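Fatty-acid-binding protein 1 (Arabidopsis thaliana, PDB 4DOO) binds fatty acids, preferentially saturated ones, on a chalcone-isomerase-like fold, and may take part in alpha-linolenic acid metabolism. Local coordinates at residues Leu91-Gly96 / Ser144-Thr149; Phe45-Asp50 / Met87-Gln92. One frame throughout, in Å; residues are numbered along the deposited sequence.

Contact 1: residues Leu91-Gly96 / Ser144-Thr149; sequences LQIVYG and STIDLT. With DAO (lauric acid), chain D.
Leu91 lays its CD1 methyl across Leu148, 3.8 Å from Leu148 CG. With CG anti to the carbonyl carbon (chi1 -59°), the branch of Leu91 stays beside its own backbone N, and CD1 also comes within 3.4 Å of Ile146 O. Next along the same buried face, Ile93 crosses Ile146 at a slant, its CG1 4.1 Å from Ile146 CD1. Ile93 CG1 rests against Ser144 CB as well, at 3.8 Å. The antiparallel backbones beneath are joined by hydrogen bonds: Leu91 N meets Ile146 O at 2.7 Å in an almost straight bond, Ile146 N returns one to Leu91 O, and Ile93 N reaches Ser144 O. This pairing joins central strands of the antiparallel sheet of the chalcone-isomerase-like fold, and its apolar face borders the fatty-acid site: Leu148 touches one bound lauric acid, while Leu91 and Ile93 pack on Tyr43, a residue that binds the ligand. Beyond Ile93 the chain leaves the strand, and Tyr95 OH approaches O2 of a second lauric acid at 3.5 Å. The other face is looser and partly open to solvent. There Gln92 and Thr145, a non-hydrogen-bonded pair, run side by side in the same direction, with Gln92 CG 3.8 Å from Thr145 OG1; the amide of Gln92 passes beyond to bond Ser13 O through NE2.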
loop_
_atom_site.group_PDB
_atom_site.type_symbol
_atom_site.label_atom_id
_atom_site.label_comp_id
_atom_site.label_asym_id
_atom_site.label_seq_id
_atom_site.Cartn_x
_atom_site.Cartn_y
_atom_site.Cartn_z
ATOM N N LEU A 91 4.842 -0.756 6.153
ATOM C CA LEU A 91 5.625 0.469 6.231
ATOM C C LEU A 91 6.656 0.328 7.337
ATOM O O LEU A 91 6.357 -0.218 8.396
ATOM C CB LEU A 91 4.741 1.677 6.576
ATOM C CG LEU A 91 3.574 2.098 5.689
ATOM C CD1 LEU A 91 2.431 1.116 5.844
ATOM C CD2 LEU A 91 3.123 3.495 6.093
ATOM N N GLN A 92 7.866 0.816 7.082
ATOM C CA GLN A 92 8.936 0.805 8.076
ATOM C C GLN A 92 9.481 2.226 8.110
ATOM O O GLN A 92 10.053 2.708 7.126
ATOM C CB GLN A 92 10.036 -0.189 7.698
ATOM C CG GLN A 92 9.600 -1.642 7.813
ATOM C CD GLN A 92 10.747 -2.604 7.595
ATOM O OE1 GLN A 92 11.702 -2.631 8.371
ATOM N NE2 GLN A 92 10.663 -3.393 6.533
ATOM N N ILE A 93 9.285 2.898 9.242
ATOM C CA ILE A 93 9.703 4.286 9.406
ATOM C C ILE A 93 11.204 4.501 9.289
ATOM O O ILE A 93 11.988 3.882 10.007
ATOM C CB ILE A 93 9.210 4.854 10.768
ATOM C CG1 ILE A 93 7.698 4.646 10.899
ATOM C CG2 ILE A 93 9.546 6.341 10.879
ATOM C CD1 ILE A 93 6.882 5.272 9.781
ATOM N N VAL A 94 11.588 5.394 8.380
ATOM C CA VAL A 94 12.988 5.723 8.136
ATOM C C VAL A 94 13.427 7.009 8.851
ATOM O O VAL A 94 14.432 7.013 9.570
ATOM C CB VAL A 94 13.254 5.877 6.617
ATOM C CG1 VAL A 94 14.674 6.363 6.373
ATOM C CG2 VAL A 94 13.022 4.543 5.916
ATOM N N TYR A 95 12.685 8.094 8.641
ATOM C CA TYR A 95 12.999 9.380 9.254
ATOM C C TYR A 95 12.856 9.276 10.773
ATOM O O TYR A 95 11.828 8.825 11.277
ATOM C CB TYR A 95 12.068 10.468 8.705
ATOM C CG TYR A 95 12.453 11.879 9.099
ATOM C CD1 TYR A 95 13.723 12.381 8.815
ATOM C CD2 TYR A 95 11.542 12.717 9.746
ATOM C CE1 TYR A 95 14.079 13.686 9.164
ATOM C CE2 TYR A 95 11.888 14.021 10.100
ATOM C CZ TYR A 95 13.160 14.497 9.806
ATOM O OH TYR A 95 13.511 15.778 10.161
ATOM N N GLY A 96 13.881 9.715 11.499
ATOM C CA GLY A 96 13.847 9.614 12.951
ATOM C C GLY A 96 13.278 10.767 13.758
ATOM O O GLY A 96 13.218 10.680 14.986
ATOM N N SER A 144 9.878 1.771 13.292
ATOM C CA SER A 144 8.534 1.322 13.664
ATOM C C SER A 144 7.959 0.656 12.416
ATOM O O SER A 144 8.249 1.088 11.300
ATOM C CB SER A 144 7.638 2.506 14.049
ATOM O OG SER A 144 8.135 3.196 15.183
ATOM N N THR A 145 7.162 -0.391 12.600
ATOM C CA THR A 145 6.557 -1.093 11.470
ATOM C C THR A 145 5.037 -1.020 11.548
ATOM O O THR A 145 4.444 -1.324 12.585
ATOM C CB THR A 145 6.962 -2.587 11.440
ATOM O OG1 THR A 145 8.376 -2.702 11.239
ATOM C CG2 THR A 145 6.242 -3.314 10.316
ATOM N N ILE A 146 4.410 -0.604 10.454
ATOM C CA ILE A 146 2.956 -0.513 10.394
ATOM C C ILE A 146 2.488 -1.372 9.235
ATOM O O ILE A 146 3.022 -1.275 8.129
ATOM C CB ILE A 146 2.466 0.932 10.139
ATOM C CG1 ILE A 146 2.937 1.863 11.258
ATOM C CG2 ILE A 146 0.945 0.954 10.033
ATOM C CD1 ILE A 146 4.403 2.243 11.166
ATOM N N ASP A 147 1.495 -2.214 9.494
ATOM C CA ASP A 147 0.951 -3.082 8.460
ATOM C C ASP A 147 -0.484 -2.706 8.119
ATOM O O ASP A 147 -1.377 -2.799 8.966
ATOM C CB ASP A 147 0.994 -4.545 8.911
ATOM C CG ASP A 147 2.316 -5.212 8.604
ATOM O OD1 ASP A 147 3.219 -4.537 8.064
ATOM O OD2 ASP A 147 2.451 -6.421 8.897
ATOM N N LEU A 148 -0.695 -2.268 6.881
ATOM C CA LEU A 148 -2.027 -1.915 6.410
ATOM C C LEU A 148 -2.469 -3.100 5.569
ATOM O O LEU A 148 -1.811 -3.453 4.589
ATOM C CB LEU A 148 -1.986 -0.660 5.530
ATOM C CG LEU A 148 -1.285 0.594 6.058
ATOM C CD1 LEU A 148 -1.256 1.654 4.957
ATOM C CD2 LEU A 148 -2.001 1.114 7.289
ATOM N N THR A 149 -3.571 -3.735 5.940
ATOM C CA THR A 149 -4.014 -4.878 5.161
ATOM C C THR A 149 -5.434 -4.775 4.630
ATOM O O THR A 149 -6.328 -4.234 5.280
ATOM C CB THR A 149 -3.896 -6.189 5.966
ATOM O OG1 THR A 149 -4.777 -6.147 7.091
ATOM C CG2 THR A 149 -2.466 -6.385 6.451
HETATM O O1 DAO D . 10.404 18.753 7.673
HETATM O O2 DAO D . 10.456 17.313 9.337
HETATM C C1 DAO D . 10.158 17.626 8.162
HETATM C C2 DAO D . 9.471 16.597 7.290
HETATM C C3 DAO D . 7.974 16.582 7.579
HETATM C C4 DAO D . 7.453 15.153 7.687
HETATM C C5 DAO D . 6.562 14.805 6.499
HETATM C C6 DAO D . 5.283 14.120 6.961
HETATM C C7 DAO D . 5.105 12.767 6.278
HETATM C C8 DAO D . 4.366 11.799 7.190
HETATM C C9 DAO D . 3.702 10.676 6.399
HETATM C C10 DAO D . 4.096 9.313 6.966
HETATM C C11 DAO D . 2.898 8.593 7.568
HETATM C C12 DAO D . 3.335 7.352 8.320
#

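Contact 2: residues Phe45-Asp50 / Met87-Gln92; sequences FGVYAD and MTIRLQ
Tyr48 meets Thr88 through both backbone and side chain, and it gives up more surface to the partner strand than any other residue of the pairing. Its N donates to Thr88 O at 2.8 Å, and the same carbonyl oxygen lies in the plane of the tyrosine ring, at its edge, 3.7 Å from Tyr48 CD1. The ring gets there because CG stands beside the backbone N (chi1 -62°), which sends it along the partner strand toward Arg90, whose CB is 4.2 Å from Tyr48 CE1. At the far end the phenol hydroxyl is hydrogen-bonded to Pro15 O.

Arg90 faces Gly46 in a hydrogen-bonded pair, with Gly46 N bonded to Arg90 O at 2.9 Å and Arg90 N bonded back to Gly46 O. No side chain stands opposite, so it is Tyr48, two residues on, that flanks the arginine stem. The guanidinium end turns to the other neighbouring strand, where NE forms a salt bridge with Asp147 OD1.

Met87 works on the opposite face. Its CB presses close to Tyr48 O, at 3.2 Å, an oxygen that also accepts the N-H of Thr88 from well above the carbonyl plane (39° out of it). Past CG the thioether chain runs extended, with CG 4.3 Å from Ala49 CB. On the same face Ile89 CD1 fits against both methyls of Val47, 3.6 Å from Val47 CG1.

That apolar face is roofed by helix 171-182: Leu178 packs on Met87 and Ile89, and the ring of Tyr181 meets Phe45 edge-to-face. The Tyr48 and Arg90 face lies against strand 13-18, while strands 22-33 and 145-151 extend the antiparallel sheet on either side.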
loop_
_atom_site.group_PDB
_atom_site.type_symbol
_atom_site.label_atom_id
_atom_site.label_comp_id
_atom_site.label_asym_id
_atom_site.label_seq_id
_atom_site.Cartn_x
_atom_site.Cartn_y
_atom_site.Cartn_z
ATOM N N PHE A 45 8.418 1.036 2.047
ATOM C CA PHE A 45 7.215 0.214 2.069
ATOM C C PHE A 45 7.335 -0.976 1.133
ATOM O O PHE A 45 8.113 -0.960 0.175
ATOM C CB PHE A 45 5.971 1.062 1.741
ATOM C CG PHE A 45 5.972 1.666 0.360
ATOM C CD1 PHE A 45 5.515 0.935 -0.738
ATOM C CD2 PHE A 45 6.421 2.970 0.159
ATOM C CE1 PHE A 45 5.503 1.495 -2.021
ATOM C CE2 PHE A 45 6.417 3.543 -1.116
ATOM C CZ PHE A 45 5.958 2.807 -2.209
ATOM N N GLY A 46 6.590 -2.029 1.449
ATOM C CA GLY A 46 6.600 -3.227 0.638
ATOM C C GLY A 46 5.155 -3.574 0.357
ATOM O O GLY A 46 4.327 -3.555 1.270
ATOM N N VAL A 47 4.843 -3.870 -0.899
ATOM C CA VAL A 47 3.474 -4.200 -1.277
ATOM C C VAL A 47 3.348 -5.699 -1.532
ATOM O O VAL A 47 4.049 -6.250 -2.384
ATOM C CB VAL A 47 3.049 -3.437 -2.548
ATOM C CG1 VAL A 47 1.588 -3.739 -2.867
ATOM C CG2 VAL A 47 3.250 -1.936 -2.351
ATOM N N TYR A 48 2.446 -6.339 -0.785
ATOM C CA TYR A 48 2.196 -7.778 -0.883
ATOM C C TYR A 48 0.797 -8.072 -1.422
ATOM O O TYR A 48 -0.144 -7.339 -1.140
ATOM C CB TYR A 48 2.301 -8.438 0.494
ATOM C CG TYR A 48 3.649 -8.347 1.159
ATOM C CD1 TYR A 48 4.066 -7.169 1.786
ATOM C CD2 TYR A 48 4.502 -9.445 1.181
ATOM C CE1 TYR A 48 5.298 -7.090 2.423
ATOM C CE2 TYR A 48 5.743 -9.378 1.814
ATOM C CZ TYR A 48 6.132 -8.199 2.436
ATOM O OH TYR A 48 7.356 -8.125 3.066
ATOM N N ALA A 49 0.670 -9.156 -2.179
ATOM C CA ALA A 49 -0.621 -9.560 -2.735
ATOM C C ALA A 49 -0.777 -11.079 -2.618
ATOM O O ALA A 49 0.178 -11.824 -2.821
ATOM C CB ALA A 49 -0.724 -9.131 -4.195
ATOM N N ASP A 50 -1.983 -11.527 -2.283
ATOM C CA ASP A 50 -2.264 -12.953 -2.148
ATOM C C ASP A 50 -2.185 -13.613 -3.521
ATOM O O ASP A 50 -2.866 -13.202 -4.461
ATOM C CB ASP A 50 -3.654 -13.161 -1.539
ATOM C CG ASP A 50 -4.020 -14.626 -1.412
ATOM O OD1 ASP A 50 -4.421 -15.239 -2.425
ATOM O OD2 ASP A 50 -3.893 -15.170 -0.297
ATOM N N MET A 87 -4.346 -7.941 0.263
ATOM C CA MET A 87 -3.046 -7.316 0.125
ATOM C C MET A 87 -2.555 -6.756 1.446
ATOM O O MET A 87 -3.333 -6.538 2.382
ATOM C CB MET A 87 -3.110 -6.170 -0.883
ATOM C CG MET A 87 -3.610 -6.546 -2.264
ATOM S SD MET A 87 -3.470 -5.126 -3.358
ATOM C CE MET A 87 -3.705 -5.903 -4.967
ATOM N N THR A 88 -1.252 -6.515 1.507
ATOM C CA THR A 88 -0.641 -5.936 2.692
ATOM C C THR A 88 0.359 -4.882 2.250
ATOM O O THR A 88 1.102 -5.085 1.285
ATOM C CB THR A 88 0.126 -6.986 3.537
ATOM O OG1 THR A 88 -0.795 -7.927 4.095
ATOM C CG2 THR A 88 0.878 -6.302 4.685
ATOM N N ILE A 89 0.343 -3.747 2.939
ATOM C CA ILE A 89 1.292 -2.674 2.680
ATOM C C ILE A 89 2.052 -2.565 3.997
ATOM O O ILE A 89 1.481 -2.168 5.011
ATOM C CB ILE A 89 0.604 -1.310 2.412
ATOM C CG1 ILE A 89 -0.297 -1.395 1.180
ATOM C CG2 ILE A 89 1.666 -0.229 2.223
ATOM C CD1 ILE A 89 0.435 -1.776 -0.088
ATOM N N ARG A 90 3.318 -2.959 4.000
ATOM C CA ARG A 90 4.114 -2.863 5.217
ATOM C C ARG A 90 4.996 -1.627 5.159
ATOM O O ARG A 90 5.784 -1.458 4.225
ATOM C CB ARG A 90 4.982 -4.111 5.400
ATOM C CG ARG A 90 6.037 -3.958 6.490
ATOM C CD ARG A 90 6.655 -5.299 6.845
ATOM N NE ARG A 90 5.657 -6.198 7.419
ATOM C CZ ARG A 90 5.922 -7.419 7.868
ATOM N NH1 ARG A 90 7.160 -7.896 7.814
ATOM N NH2 ARG A 90 4.946 -8.163 8.372
ATOM N N LEU A 91 4.842 -0.756 6.153
ATOM C CA LEU A 91 5.625 0.469 6.231
ATOM C C LEU A 91 6.656 0.328 7.337
ATOM O O LEU A 91 6.357 -0.218 8.396
ATOM C CB LEU A 91 4.741 1.677 6.576
ATOM C CG LEU A 91 3.574 2.098 5.689
ATOM C CD1 LEU A 91 2.431 1.116 5.844
ATOM C CD2 LEU A 91 3.123 3.495 6.093
ATOM N N GLN A 92 7.866 0.816 7.082
ATOM C CA GLN A 92 8.936 0.805 8.076
ATOM C C GLN A 92 9.481 2.226 8.110
ATOM O O GLN A 92 10.053 2.708 7.126
ATOM C CB GLN A 92 10.036 -0.189 7.698
ATOM C CG GLN A 92 9.600 -1.642 7.813
ATOM C CD GLN A 92 10.747 -2.604 7.595
ATOM O OE1 GLN A 92 11.702 -2.631 8.371
ATOM N NE2 GLN A 92 10.663 -3.393 6.533
#

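How the contacts relate
From the N terminus, contact 2 closes first: strand 39-50 is followed by helices 51-61, 67-71 and 76-82, after which strand 87-93 returns to pair with it. Contact 1 then closes a second loop, carrying helices 100-118 and 124-131, when strand 145-151 comes back to the other edge of strand 87-93. The two neither nest nor cross; they follow one another, sharing Leu91 and Gln92. Strand 87-93 is thus the middle member of a three-strand antiparallel unit. Between the two sets of residues the pairing continues, with Leu148 O 2.7 Å from Ile89 N, a probable hydrogen bond, and Thr149 packing on Thr88.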